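Local coordinates for protein PvdO (Pseudomonas aeruginosa, PDB 5HHA) that probably takes part in maturing the pyoverdine chromophore in the periplasm, binds calcium, and may be related in activity to formylglycine-generating oxidases, at residues Asp57-Gln62 with Pro257-Arg262; Pro168-Phe173 with Ser261-Arg266; Phe50-Pro55 with Ser153-Glu158; Asn216-Val221 with Arg250-Gly255; Ala161-Ala166 with Pro205-Val210. All blocks are in the same frame, centred on the assembly; numbering follows the deposited sequence. Where two conformers were deposited one is given.

How the contacts relate
Contact 3 opens first along the chain, then contact 1, contact 5, contact 2 and contact 4. All five lie within the sulfatase-modifying-factor-like region. Contacts 1 and 2 share Ser261 and Arg262, and their centres are 7 Å apart. Contacts 3 and 5 both use helix 154-162, with centres 12 Å apart. Contact 4 is the most central and joins strands 218-221 and 247-251. It is nested inside the loops closed by contacts 1 and 2. Contacts 1 and 5 do not touch; their centres are 17 Å apart. Salt bridges from Arg250 to Glu154 and Glu158 join the central strand pair to the helix. A Ser261-Asn252 hydrogen bond joins it to loop 257-266.

Contact 1. Residues Asp57-Gln62 with Pro257-Arg262; sequences DEVGRQ and PPIFSR
Glu58 reaches the guanidinium of Arg262 with an extended chain, CG anti to the backbone N (chi1 177°). Its OE2 meets Arg262 NH1 at 2.9 Å, on the anti side of the carboxylate and in the guanidinium plane, a salt bridge. Arg262 NH2 makes a second one with Glu65. Val59 lays CG1 on Ile259 CD1 at 3.8 Å. Gly60 CA packs on Ile259 CD1 at 3.7 Å. Gly60 O sits over one face of the guanidinium, 3.3 Å above its plane, without a direct hydrogen bond. A water accepts from Arg262 NH2 and donates to Gly60 O and Ile259 O. Arg61 CA lies over the same face. In one of two modelled conformers, Gln62 NE2 donates to Gly60 O at 2.9 Å and meets the Phe260 ring edge. Arg262 NE also holds Ile259 O at 2.8 Å. The type II beta turn Glu58-Arg61 is held by Arg262, with Ile259 of a 3-10 segment against it, at the surface of the formylglycine-generating-enzyme-like domain.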
# COMPACT_ATOMS: atom_id res chain seq x y z
N ASP A 57 -19.75 12.52 7.06
CA ASP A 57 -20.55 12.79 5.87
C ASP A 57 -19.81 12.62 4.55
O ASP A 57 -20.34 12.94 3.49
CB ASP A 57 -21.15 14.20 5.97
CG ASP A 57 -22.17 14.31 7.09
OD1 ASP A 57 -22.78 13.30 7.46
OD2 ASP A 57 -22.34 15.44 7.57
N GLU A 58 -18.59 12.10 4.57
CA GLU A 58 -17.86 11.84 3.34
C GLU A 58 -18.56 10.76 2.54
O GLU A 58 -18.92 9.73 3.06
CB GLU A 58 -16.42 11.40 3.64
CG GLU A 58 -15.62 11.05 2.39
CD GLU A 58 -14.16 10.83 2.70
OE1 GLU A 58 -13.49 11.77 3.18
OE2 GLU A 58 -13.69 9.70 2.46
N VAL A 59 -18.74 11.02 1.26
CA VAL A 59 -19.38 10.04 0.37
C VAL A 59 -18.62 8.71 0.42
O VAL A 59 -17.42 8.67 0.23
CB VAL A 59 -19.45 10.59 -1.06
CG1 VAL A 59 -19.86 9.53 -2.08
CG2 VAL A 59 -20.41 11.80 -1.10
N GLY A 60 -19.33 7.62 0.67
CA GLY A 60 -18.70 6.31 0.71
C GLY A 60 -18.15 5.88 2.04
O GLY A 60 -17.72 4.73 2.15
N ARG A 61 -18.14 6.73 3.07
CA ARG A 61 -17.48 6.39 4.30
C ARG A 61 -18.07 5.16 4.95
O ARG A 61 -19.30 5.05 5.09
CB ARG A 61 -17.59 7.54 5.33
CG ARG A 61 -17.05 7.16 6.72
CD ARG A 61 -17.56 8.12 7.78
NE ARG A 61 -16.93 8.12 9.08
CZ ARG A 61 -17.34 7.38 10.09
NH1 ARG A 61 -18.37 6.58 9.92
NH2 ARG A 61 -16.73 7.48 11.28
N GLN A 62 -17.21 4.27 5.43
CA GLN A 62 -17.64 3.07 6.12
C GLN A 62 -17.48 3.22 7.62
O GLN A 62 -16.69 4.03 8.09
CB GLN A 62 -16.81 1.89 5.64
CG GLN A 62 -16.70 1.79 4.13
CD GLN A 62 -17.99 1.30 3.52
OE1 GLN A 62 -18.58 0.33 3.99
NE2 GLN A 62 -18.46 1.98 2.48
N PRO A 257 -14.33 -0.72 -7.42
CA PRO A 257 -14.81 0.62 -7.78
C PRO A 257 -14.10 1.72 -6.99
O PRO A 257 -13.60 1.45 -5.88
CB PRO A 257 -16.30 0.54 -7.46
CG PRO A 257 -16.38 -0.48 -6.34
CD PRO A 257 -15.33 -1.51 -6.67
N PRO A 258 -14.05 2.95 -7.51
CA PRO A 258 -13.26 4.02 -6.88
C PRO A 258 -13.82 4.54 -5.57
O PRO A 258 -13.11 5.22 -4.84
CB PRO A 258 -13.24 5.10 -7.95
CG PRO A 258 -14.48 4.85 -8.78
CD PRO A 258 -14.63 3.36 -8.80
N ILE A 259 -15.05 4.19 -5.21
CA ILE A 259 -15.59 4.56 -3.92
C ILE A 259 -14.74 3.96 -2.79
O ILE A 259 -14.72 4.48 -1.68
CB ILE A 259 -17.09 4.10 -3.81
CG1 ILE A 259 -17.84 4.80 -2.68
CG2 ILE A 259 -17.20 2.62 -3.73
CD1 ILE A 259 -18.05 6.27 -2.89
N PHE A 260 -14.00 2.89 -3.08
CA PHE A 260 -13.10 2.29 -2.08
C PHE A 260 -11.66 2.77 -2.21
O PHE A 260 -10.80 2.31 -1.46
CB PHE A 260 -13.18 0.77 -2.14
CG PHE A 260 -14.56 0.24 -1.96
CD1 PHE A 260 -15.32 0.62 -0.87
CD2 PHE A 260 -15.12 -0.65 -2.85
CE1 PHE A 260 -16.61 0.14 -0.70
CE2 PHE A 260 -16.40 -1.13 -2.68
CZ PHE A 260 -17.15 -0.74 -1.59
N SER A 261 -11.40 3.73 -3.10
CA SER A 261 -10.07 4.28 -3.29
C SER A 261 -9.77 5.46 -2.38
O SER A 261 -8.63 5.95 -2.34
CB SER A 261 -9.89 4.74 -4.73
OG SER A 261 -9.75 3.64 -5.61
N ARG A 262 -10.76 5.90 -1.61
CA ARG A 262 -10.61 7.05 -0.73
C ARG A 262 -9.48 6.80 0.25
O ARG A 262 -9.28 5.66 0.71
CB ARG A 262 -11.91 7.24 0.04
CG ARG A 262 -13.15 7.45 -0.82
CD ARG A 262 -14.47 7.40 -0.04
NE ARG A 262 -14.59 6.12 0.63
CZ ARG A 262 -14.37 5.88 1.91
NH1 ARG A 262 -14.23 6.87 2.79
NH2 ARG A 262 -14.38 4.65 2.35
O HOH W 1 -16.23 3.10 0.63

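Contact 2. Residues Pro168-Phe173 with Ser261-Arg266; sequences PFPFPF and SRSGNR
Pro168 and Phe169 pack on Ser261, Arg262 and Ser263, where a type I beta turn runs from Arg262 to Asn265. Two irregular loops of the formylglycine-generating-enzyme-like (sulfatase-modifying factor) fold meet here in a buried contact. One follows helix 154-162 and the other precedes strand 266-269.

The apolar part is carried by Pro168 and the Phe169 ring. Phe169 CG is anti to the carbonyl carbon (chi1 -56°), which sends the ring toward the second loop. Ser261 CB lies at the ring edge, in its plane, 3.8 Å from Phe169 CE1. Phe169 CZ approaches Arg262 CG at 4.0 Å, so the ring touches the aliphatic root of the arginine and not its charged end. Pro168 CB packs on the same Arg262 CG at 3.7 Å. Within the first loop Phe169 CB rests over one face of the Phe171 ring, which stacks on His184.

Across the contact the polar bond is backbone only. Ser261 OG is held outside it, by His214 O and Asn252 ND2, and Ser261 touches Thr187, a residue of the calcium site. Ser261 O lies 3.5 Å from Phe169 CE1, oblique to the ring. Arg262 CA makes a CA-H...O contact with Pro168 O at 3.4 Å. The same oxygen accepts from Ser263 N at 2.8 Å; the N-H points at it with an angle of 157°, in the carbonyl plane and on a lone pair.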
# COMPACT_ATOMS: atom_id res chain seq x y z
N PRO A 168 -11.34 12.85 0.55
CA PRO A 168 -11.13 11.47 0.13
C PRO A 168 -9.92 11.28 -0.80
O PRO A 168 -9.31 10.20 -0.81
CB PRO A 168 -12.43 11.12 -0.60
CG PRO A 168 -13.00 12.40 -1.02
CD PRO A 168 -12.62 13.39 0.06
N PHE A 169 -9.58 12.30 -1.59
CA PHE A 169 -8.48 12.18 -2.54
C PHE A 169 -7.59 13.41 -2.55
O PHE A 169 -8.07 14.54 -2.42
CB PHE A 169 -9.01 12.00 -3.96
CG PHE A 169 -9.95 10.83 -4.10
CD1 PHE A 169 -9.46 9.53 -4.09
CD2 PHE A 169 -11.32 11.01 -4.21
CE1 PHE A 169 -10.31 8.43 -4.20
CE2 PHE A 169 -12.17 9.90 -4.31
CZ PHE A 169 -11.67 8.64 -4.30
N PRO A 170 -6.29 13.22 -2.77
CA PRO A 170 -5.38 14.38 -2.86
C PRO A 170 -5.36 15.03 -4.24
O PRO A 170 -4.62 16.01 -4.43
CB PRO A 170 -4.02 13.76 -2.51
CG PRO A 170 -4.12 12.34 -2.99
CD PRO A 170 -5.57 11.94 -2.73
N PHE A 171 -6.18 14.57 -5.17
CA PHE A 171 -6.25 15.04 -6.53
C PHE A 171 -7.70 15.34 -6.83
O PHE A 171 -8.59 14.82 -6.15
CB PHE A 171 -5.70 13.98 -7.50
CG PHE A 171 -6.21 12.60 -7.23
CD1 PHE A 171 -7.48 12.24 -7.61
CD2 PHE A 171 -5.41 11.66 -6.58
CE1 PHE A 171 -7.94 10.97 -7.36
CE2 PHE A 171 -5.87 10.38 -6.32
CZ PHE A 171 -7.14 10.05 -6.70
N PRO A 172 -7.95 16.15 -7.86
CA PRO A 172 -9.33 16.43 -8.25
C PRO A 172 -9.96 15.26 -9.01
O PRO A 172 -9.27 14.44 -9.59
CB PRO A 172 -9.18 17.64 -9.19
CG PRO A 172 -7.83 17.51 -9.73
CD PRO A 172 -6.98 16.92 -8.66
N PHE A 173 -11.28 15.20 -9.01
CA PHE A 173 -12.01 14.29 -9.87
C PHE A 173 -11.77 14.60 -11.34
O PHE A 173 -11.50 15.76 -11.71
CB PHE A 173 -13.52 14.38 -9.58
CG PHE A 173 -13.92 13.74 -8.28
CD1 PHE A 173 -13.76 12.38 -8.07
CD2 PHE A 173 -14.46 14.50 -7.28
CE1 PHE A 173 -14.15 11.80 -6.86
CE2 PHE A 173 -14.83 13.92 -6.08
CZ PHE A 173 -14.66 12.57 -5.88
N SER A 261 -11.40 3.73 -3.10
CA SER A 261 -10.07 4.28 -3.29
C SER A 261 -9.77 5.46 -2.38
O SER A 261 -8.63 5.95 -2.34
CB SER A 261 -9.89 4.74 -4.73
OG SER A 261 -9.75 3.64 -5.61
N ARG A 262 -10.76 5.90 -1.61
CA ARG A 262 -10.61 7.05 -0.73
C ARG A 262 -9.48 6.80 0.25
O ARG A 262 -9.28 5.66 0.71
CB ARG A 262 -11.91 7.24 0.04
CG ARG A 262 -13.15 7.45 -0.82
CD ARG A 262 -14.47 7.40 -0.04
NE ARG A 262 -14.59 6.12 0.63
CZ ARG A 262 -14.37 5.88 1.91
NH1 ARG A 262 -14.23 6.87 2.79
NH2 ARG A 262 -14.38 4.65 2.35
N SER A 263 -8.78 7.86 0.65
CA SER A 263 -7.61 7.72 1.50
C SER A 263 -7.88 7.02 2.82
O SER A 263 -6.97 6.40 3.40
CB SER A 263 -7.00 9.08 1.78
OG SER A 263 -6.43 9.65 0.62
N GLY A 264 -9.10 7.15 3.36
CA GLY A 264 -9.44 6.55 4.63
C GLY A 264 -10.07 5.18 4.59
O GLY A 264 -10.36 4.62 5.64
N ASN A 265 -10.27 4.62 3.40
CA ASN A 265 -10.87 3.29 3.29
C ASN A 265 -10.02 2.25 4.00
O ASN A 265 -8.79 2.26 3.84
CB ASN A 265 -11.05 2.92 1.82
CG ASN A 265 -12.04 1.75 1.61
OD1 ASN A 265 -11.66 0.60 1.51
ND2 ASN A 265 -13.28 2.07 1.53
N ARG A 266 -10.65 1.32 4.70
CA ARG A 266 -9.95 0.27 5.43
C ARG A 266 -10.44 -1.08 4.94
O ARG A 266 -11.57 -1.21 4.47
CB ARG A 266 -10.23 0.36 6.94
CG ARG A 266 -9.96 1.73 7.52
CD ARG A 266 -10.27 1.80 9.00
NE ARG A 266 -9.18 1.17 9.76
CZ ARG A 266 -9.26 0.80 11.03
NH1 ARG A 266 -10.39 0.96 11.71
NH2 ARG A 266 -8.21 0.27 11.64

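Contact 3. Residues Phe50-Pro55 with Ser153-Glu158; sequences FTMGTP and SEAERE
Phe50, Met52 and Gly53 meet Glu154, Ala155 and Glu158 in a buried packing of strand 42-52 against helix 154-162. The axes of residues 50-52 and 154-158 come within 9.5 Å, their directions 114° apart.

Glu158 carries the polar part. Its chi1 of -172° sends CG away from the backbone N and the stretched chain out to the strand, bringing OE2 to Gly53 N at 3.0 Å. The bond is nearly straight (166°) and meets OE2 on its syn side, somewhat out of the carboxylate plane. Met52 CA lies 3.4 Å from the same OE2. Two salt bridges occupy the carboxylate further: Arg162 NE at OE2 and Arg250 NH2 at OE1. These cations probably stabilise the charge of the buried acid.

The helix begins with a capping box. Ser153 is the N-cap; its OG accepts from Glu156 N at 3.1 Å, and Glu156 OE1 accepts from Ser153 N in return. The box fixes the turn that carries Glu154 and Ala155.

Met52 also has an extended chain, and its end reaches the first turn of the helix. CE of Met52 is 3.6 Å from Ala155 CA, and SD is 3.9 Å from Ala155 CB. CE touches Glu154 CG as well. The Phe50 ring crosses Glu158 at about a right angle. Glu158 CG comes to the ring edge, 3.9 Å from Phe50 CE2, while Phe50 CZ is 3.5 Å from Ala155 O.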
# COMPACT_ATOMS: atom_id res chain seq x y z
N PHE A 50 -1.08 14.27 11.43
CA PHE A 50 -2.21 14.36 10.51
C PHE A 50 -3.45 13.79 11.17
O PHE A 50 -3.36 13.07 12.14
CB PHE A 50 -1.94 13.63 9.18
CG PHE A 50 -2.18 12.13 9.22
CD1 PHE A 50 -1.40 11.28 10.00
CD2 PHE A 50 -3.19 11.56 8.45
CE1 PHE A 50 -1.63 9.91 10.01
CE2 PHE A 50 -3.43 10.20 8.47
CZ PHE A 50 -2.63 9.38 9.24
N THR A 51 -4.61 14.09 10.61
CA THR A 51 -5.84 13.52 11.10
C THR A 51 -6.17 12.26 10.30
O THR A 51 -6.29 12.29 9.07
CB THR A 51 -7.00 14.53 10.95
OG1 THR A 51 -6.68 15.73 11.68
CG2 THR A 51 -8.32 13.95 11.45
N MET A 52 -6.31 11.16 11.02
CA MET A 52 -6.58 9.86 10.43
C MET A 52 -8.04 9.50 10.62
O MET A 52 -8.63 9.76 11.68
CB MET A 52 -5.70 8.81 11.12
CG MET A 52 -5.73 7.44 10.46
SD MET A 52 -4.62 6.31 11.33
CE MET A 52 -4.75 4.85 10.31
N GLY A 53 -8.62 8.90 9.58
CA GLY A 53 -10.02 8.53 9.57
C GLY A 53 -10.78 9.38 8.59
O GLY A 53 -10.18 10.12 7.78
N THR A 54 -12.10 9.31 8.66
CA THR A 54 -12.97 9.92 7.66
C THR A 54 -14.12 10.69 8.33
O THR A 54 -14.76 10.14 9.20
CB THR A 54 -13.54 8.80 6.76
OG1 THR A 54 -12.45 8.09 6.17
CG2 THR A 54 -14.41 9.34 5.69
N PRO A 55 -14.41 11.90 7.89
CA PRO A 55 -15.58 12.61 8.40
C PRO A 55 -16.88 11.85 8.15
O PRO A 55 -17.02 11.21 7.13
CB PRO A 55 -15.54 13.94 7.64
CG PRO A 55 -14.09 14.10 7.21
CD PRO A 55 -13.64 12.70 6.92
N SER A 153 3.07 0.76 8.83
CA SER A 153 1.90 0.74 9.67
C SER A 153 0.71 1.33 8.91
O SER A 153 0.87 2.06 7.93
CB SER A 153 2.11 1.50 10.98
OG SER A 153 2.13 2.88 10.72
N GLU A 154 -0.48 1.03 9.39
CA GLU A 154 -1.70 1.56 8.77
C GLU A 154 -1.68 3.08 8.78
O GLU A 154 -2.06 3.74 7.81
CB GLU A 154 -2.94 1.02 9.47
CG GLU A 154 -4.22 1.35 8.70
CD GLU A 154 -5.51 0.84 9.28
OE1 GLU A 154 -5.52 0.31 10.41
OE2 GLU A 154 -6.53 0.93 8.55
N ALA A 155 -1.25 3.65 9.90
CA ALA A 155 -1.18 5.11 10.00
C ALA A 155 -0.20 5.70 9.00
O ALA A 155 -0.47 6.72 8.35
CB ALA A 155 -0.78 5.49 11.42
N GLU A 156 0.97 5.08 8.84
CA GLU A 156 1.95 5.54 7.85
C GLU A 156 1.36 5.50 6.45
O GLU A 156 1.59 6.38 5.64
CB GLU A 156 3.22 4.69 7.88
CG GLU A 156 4.10 4.95 9.09
CD GLU A 156 5.21 3.93 9.27
OE1 GLU A 156 5.19 2.86 8.64
OE2 GLU A 156 6.10 4.22 10.10
N ARG A 157 0.61 4.44 6.17
CA ARG A 157 0.03 4.28 4.85
C ARG A 157 -1.00 5.39 4.57
O ARG A 157 -0.98 6.02 3.51
CB ARG A 157 -0.54 2.87 4.68
CG ARG A 157 -0.58 2.35 3.25
CD ARG A 157 -1.63 3.01 2.37
NE ARG A 157 -1.65 2.39 1.04
CZ ARG A 157 -2.46 2.75 0.06
NH1 ARG A 157 -3.44 3.61 0.28
NH2 ARG A 157 -2.31 2.22 -1.14
N GLU A 158 -1.90 5.64 5.52
CA GLU A 158 -2.88 6.71 5.28
C GLU A 158 -2.18 8.08 5.19
O GLU A 158 -2.55 8.90 4.37
CB GLU A 158 -3.98 6.74 6.34
CG GLU A 158 -5.11 7.74 5.96
CD GLU A 158 -6.36 7.66 6.82
OE1 GLU A 158 -6.84 6.54 7.08
OE2 GLU A 158 -6.85 8.75 7.19

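Contact 4. Residues Asn216-Val221 with Arg250-Gly255; sequences NVYEWV and RGNDWG
Glu219 and Arg250 form an antiparallel hydrogen-bonded pair. Glu219 N gives to Arg250 O at 2.7 Å, and Arg250 N gives to Glu219 O at 2.9 Å. The two segments run 160° apart. Further along, Trp254 N reaches Asn216 O at 2.9 Å from above the carbonyl plane. A water that accepts from Asn252 N lies 2.8 Å from Val217 O.

The Tyr218 ring lies along the second segment. Gly251 O stands 3.2 Å above one face, toward the rim. Asn252 CA makes a CH-pi contact over that face, 4.0 Å from the Tyr218 ring centroid. Asp253 OD2 comes in the ring plane at the edge, 3.3 Å from Tyr218 CD2. Tyr218 OH bonds with Asn267 ND2, and a water links it to Asn252 OD1. Asp253 OD1 accepts from Gly255 N, an Asx turn.

The side chain of Trp254 is about 5 Å from the bound calcium ion. Strand 218-221 lies between antiparallel strand 247-251 and parallel strand 278-285. Trp220 packs on helix 131-145, and Arg250 reaches Glu154 of helix 154-162.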
# COMPACT_ATOMS: atom_id res chain seq x y z
N ASN A 216 -4.59 0.38 -8.15
CA ASN A 216 -3.65 -0.63 -8.61
C ASN A 216 -3.79 -1.92 -7.79
O ASN A 216 -4.37 -2.89 -8.28
CB ASN A 216 -2.21 -0.10 -8.74
CG ASN A 216 -1.51 -0.64 -9.98
OD1 ASN A 216 -2.11 -1.30 -10.80
ND2 ASN A 216 -0.22 -0.33 -10.11
N VAL A 217 -3.29 -1.94 -6.55
CA VAL A 217 -3.46 -3.07 -5.66
C VAL A 217 -3.70 -2.60 -4.24
O VAL A 217 -3.23 -1.54 -3.84
CB VAL A 217 -2.20 -4.01 -5.65
CG1 VAL A 217 -2.03 -4.71 -6.97
CG2 VAL A 217 -0.92 -3.26 -5.32
N TYR A 218 -4.42 -3.42 -3.49
CA TYR A 218 -4.34 -3.30 -2.02
C TYR A 218 -2.91 -3.59 -1.56
O TYR A 218 -2.12 -4.17 -2.32
CB TYR A 218 -5.27 -4.32 -1.37
CG TYR A 218 -6.67 -3.82 -1.11
CD1 TYR A 218 -6.97 -3.19 0.09
CD2 TYR A 218 -7.70 -3.97 -2.04
CE1 TYR A 218 -8.25 -2.74 0.38
CE2 TYR A 218 -8.99 -3.52 -1.75
CZ TYR A 218 -9.24 -2.90 -0.54
OH TYR A 218 -10.52 -2.45 -0.17
N GLU A 219 -2.61 -3.23 -0.33
CA GLU A 219 -1.29 -3.40 0.24
C GLU A 219 -1.37 -3.92 1.65
O GLU A 219 -2.14 -3.40 2.47
CB GLU A 219 -0.56 -2.06 0.33
CG GLU A 219 -0.27 -1.43 -1.02
CD GLU A 219 0.11 0.03 -0.90
OE1 GLU A 219 0.50 0.46 0.21
OE2 GLU A 219 0.05 0.74 -1.93
N TRP A 220 -0.53 -4.90 1.97
CA TRP A 220 -0.36 -5.29 3.35
C TRP A 220 0.21 -4.13 4.18
O TRP A 220 1.09 -3.41 3.72
CB TRP A 220 0.63 -6.44 3.47
CG TRP A 220 0.18 -7.72 2.86
CD1 TRP A 220 0.66 -8.26 1.71
CD2 TRP A 220 -0.82 -8.62 3.35
NE1 TRP A 220 0.02 -9.46 1.46
CE2 TRP A 220 -0.90 -9.69 2.44
CE3 TRP A 220 -1.68 -8.62 4.45
CZ2 TRP A 220 -1.76 -10.76 2.61
CZ3 TRP A 220 -2.54 -9.69 4.62
CH2 TRP A 220 -2.58 -10.74 3.70
N VAL A 221 -0.30 -4.00 5.41
CA VAL A 221 0.35 -3.20 6.45
C VAL A 221 0.45 -4.09 7.69
O VAL A 221 -0.13 -5.15 7.75
CB VAL A 221 -0.37 -1.86 6.74
CG1 VAL A 221 -0.43 -1.00 5.48
CG2 VAL A 221 -1.76 -2.10 7.27
N ARG A 250 -4.54 -1.93 2.95
CA ARG A 250 -4.89 -0.56 2.58
C ARG A 250 -4.84 -0.36 1.08
O ARG A 250 -4.22 -1.12 0.33
CB ARG A 250 -3.95 0.43 3.27
CG ARG A 250 -4.40 0.76 4.71
CD ARG A 250 -5.79 1.43 4.71
NE ARG A 250 -6.14 2.02 6.00
CZ ARG A 250 -6.26 3.32 6.22
NH1 ARG A 250 -6.14 4.24 5.27
NH2 ARG A 250 -6.60 3.70 7.43
N GLY A 251 -5.46 0.73 0.64
CA GLY A 251 -5.54 1.08 -0.76
C GLY A 251 -6.75 0.45 -1.41
O GLY A 251 -7.79 0.23 -0.79
N ASN A 252 -6.63 0.19 -2.71
CA ASN A 252 -7.74 -0.39 -3.47
C ASN A 252 -7.15 -1.03 -4.72
O ASN A 252 -6.14 -0.55 -5.23
CB ASN A 252 -8.74 0.71 -3.84
CG ASN A 252 -10.07 0.16 -4.28
OD1 ASN A 252 -10.47 -0.93 -3.89
ND2 ASN A 252 -10.79 0.95 -5.05
N ASP A 253 -7.78 -2.08 -5.23
CA ASP A 253 -7.22 -2.79 -6.37
C ASP A 253 -7.94 -2.53 -7.69
O ASP A 253 -9.04 -1.97 -7.76
CB ASP A 253 -7.13 -4.28 -6.09
CG ASP A 253 -8.47 -4.96 -6.00
OD1 ASP A 253 -9.03 -5.38 -7.03
OD2 ASP A 253 -8.97 -5.13 -4.85
N TRP A 254 -7.25 -2.99 -8.72
CA TRP A 254 -7.67 -2.92 -10.11
C TRP A 254 -9.08 -3.42 -10.37
O TRP A 254 -9.67 -3.02 -11.38
CB TRP A 254 -6.69 -3.72 -10.97
CG TRP A 254 -6.55 -5.15 -10.59
CD1 TRP A 254 -5.61 -5.70 -9.75
CD2 TRP A 254 -7.37 -6.24 -11.03
NE1 TRP A 254 -5.79 -7.03 -9.64
CE2 TRP A 254 -6.86 -7.41 -10.42
CE3 TRP A 254 -8.48 -6.35 -11.88
CZ2 TRP A 254 -7.42 -8.68 -10.64
CZ3 TRP A 254 -9.03 -7.61 -12.10
CH2 TRP A 254 -8.51 -8.76 -11.47
N GLY A 255 -9.61 -4.32 -9.57
CA GLY A 255 -10.92 -4.86 -9.81
C GLY A 255 -12.06 -4.17 -9.08
O GLY A 255 -13.21 -4.58 -9.23
O HOH W 2 -3.75 1.14 -3.46
O HOH W 3 -12.20 -2.33 -2.24

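Contact 5. Residues Ala161-Ala166 with Pro205-Val210; sequences ARAGSA and PNAFGV
Asn206 and Ala163 meet where a loop folds against the C-terminal end of helix 154-162. Asn206 CB lies 4.0 Å from Ala163 CB. Its CG, placed between the backbone N and the carbonyl carbon (chi1 68°), comes to 3.5 Å from Ala163 CB. Asn206 OD1 and ND2 also lie against Ala163 CB. OD1 then turns back on its own loop. It accepts from Phe208 N at 3.0 Å and from Val210 N at 3.1 Å, and the two donors come from opposite faces of the amide plane. The first of these bonds makes an Asx turn, within a type I beta turn from Asn206 to Gly209. ND2 points to the helix end. Its bond to Ala161 O, 3.1 Å long, is weak, and its stronger partner is Gly160 O.

The Phe208 ring lies flat over the same alanine. Ala163 CA stands over the centre of one ring face, 3.5 Å above its plane, a CH-pi contact. Ala163 CB touches Phe208 CG at 3.6 Å. Ala163, the first residue past the helix, has positive phi and lies in a type I' turn from Arg162 to Ser165.

Phe208 also meets Tyr159 of the helix edge-to-face, and it packs on Leu45 and Pro46 of strand 42-52. Val210 packs on Val43 of the same strand, so the loop touches both helix end and strand.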
# COMPACT_ATOMS: atom_id res chain seq x y z
N ALA A 161 -0.71 8.31 1.76
CA ALA A 161 -1.74 8.44 0.75
C ALA A 161 -2.27 9.87 0.71
O ALA A 161 -2.49 10.41 -0.37
CB ALA A 161 -2.89 7.47 1.02
N ARG A 162 -2.51 10.46 1.87
CA ARG A 162 -3.14 11.77 1.92
C ARG A 162 -2.21 12.90 1.50
O ARG A 162 -2.64 13.87 0.86
CB ARG A 162 -3.64 12.08 3.32
CG ARG A 162 -4.83 11.24 3.74
CD ARG A 162 -5.34 11.67 5.13
NE ARG A 162 -6.57 10.96 5.48
CZ ARG A 162 -7.75 11.23 4.94
NH1 ARG A 162 -7.89 12.22 4.10
NH2 ARG A 162 -8.79 10.48 5.23
N ALA A 163 -0.94 12.81 1.90
CA ALA A 163 0.04 13.87 1.58
C ALA A 163 -0.50 15.26 1.94
O ALA A 163 -0.34 16.22 1.17
CB ALA A 163 0.44 13.80 0.11
N GLY A 164 -1.13 15.36 3.10
CA GLY A 164 -1.62 16.64 3.60
C GLY A 164 -3.09 16.90 3.32
O GLY A 164 -3.66 17.85 3.87
N SER A 165 -3.75 16.06 2.56
CA SER A 165 -5.13 16.31 2.15
C SER A 165 -6.12 15.74 3.15
O SER A 165 -5.87 14.70 3.76
CB SER A 165 -5.38 15.76 0.76
OG SER A 165 -5.27 14.35 0.75
N ALA A 166 -7.24 16.42 3.35
CA ALA A 166 -8.25 16.04 4.33
C ALA A 166 -9.43 15.30 3.75
O ALA A 166 -10.18 14.65 4.48
CB ALA A 166 -8.76 17.31 5.03
N PRO A 205 1.93 11.59 -9.22
CA PRO A 205 2.15 11.37 -7.79
C PRO A 205 1.36 12.36 -6.97
O PRO A 205 0.87 13.37 -7.51
CB PRO A 205 3.65 11.61 -7.65
CG PRO A 205 3.92 12.67 -8.66
CD PRO A 205 3.02 12.37 -9.83
N ASN A 206 1.24 12.10 -5.67
CA ASN A 206 0.69 13.09 -4.77
C ASN A 206 1.79 14.04 -4.29
O ASN A 206 2.94 13.97 -4.76
CB ASN A 206 -0.09 12.43 -3.62
CG ASN A 206 0.80 11.66 -2.66
OD1 ASN A 206 2.02 11.83 -2.60
ND2 ASN A 206 0.16 10.81 -1.86
N ALA A 207 1.45 14.93 -3.37
CA ALA A 207 2.36 16.01 -2.96
C ALA A 207 3.56 15.52 -2.18
O ALA A 207 4.53 16.26 -1.98
CB ALA A 207 1.61 17.08 -2.14
N PHE A 208 3.51 14.28 -1.70
CA PHE A 208 4.64 13.67 -1.00
C PHE A 208 5.54 12.93 -1.99
O PHE A 208 6.55 12.36 -1.58
CB PHE A 208 4.17 12.68 0.06
CG PHE A 208 3.75 13.29 1.39
CD1 PHE A 208 3.82 14.65 1.67
CD2 PHE A 208 3.33 12.43 2.38
CE1 PHE A 208 3.44 15.11 2.94
CE2 PHE A 208 2.94 12.89 3.62
CZ PHE A 208 3.00 14.22 3.90
N GLY A 209 5.21 12.93 -3.27
CA GLY A 209 6.01 12.18 -4.22
C GLY A 209 5.68 10.70 -4.26
O GLY A 209 6.46 9.89 -4.76
N VAL A 210 4.50 10.32 -3.78
CA VAL A 210 4.11 8.91 -3.70
C VAL A 210 3.11 8.60 -4.82
O VAL A 210 2.23 9.41 -5.11
CB VAL A 210 3.48 8.62 -2.35
CG1 VAL A 210 3.18 7.13 -2.23
CG2 VAL A 210 4.40 9.02 -1.23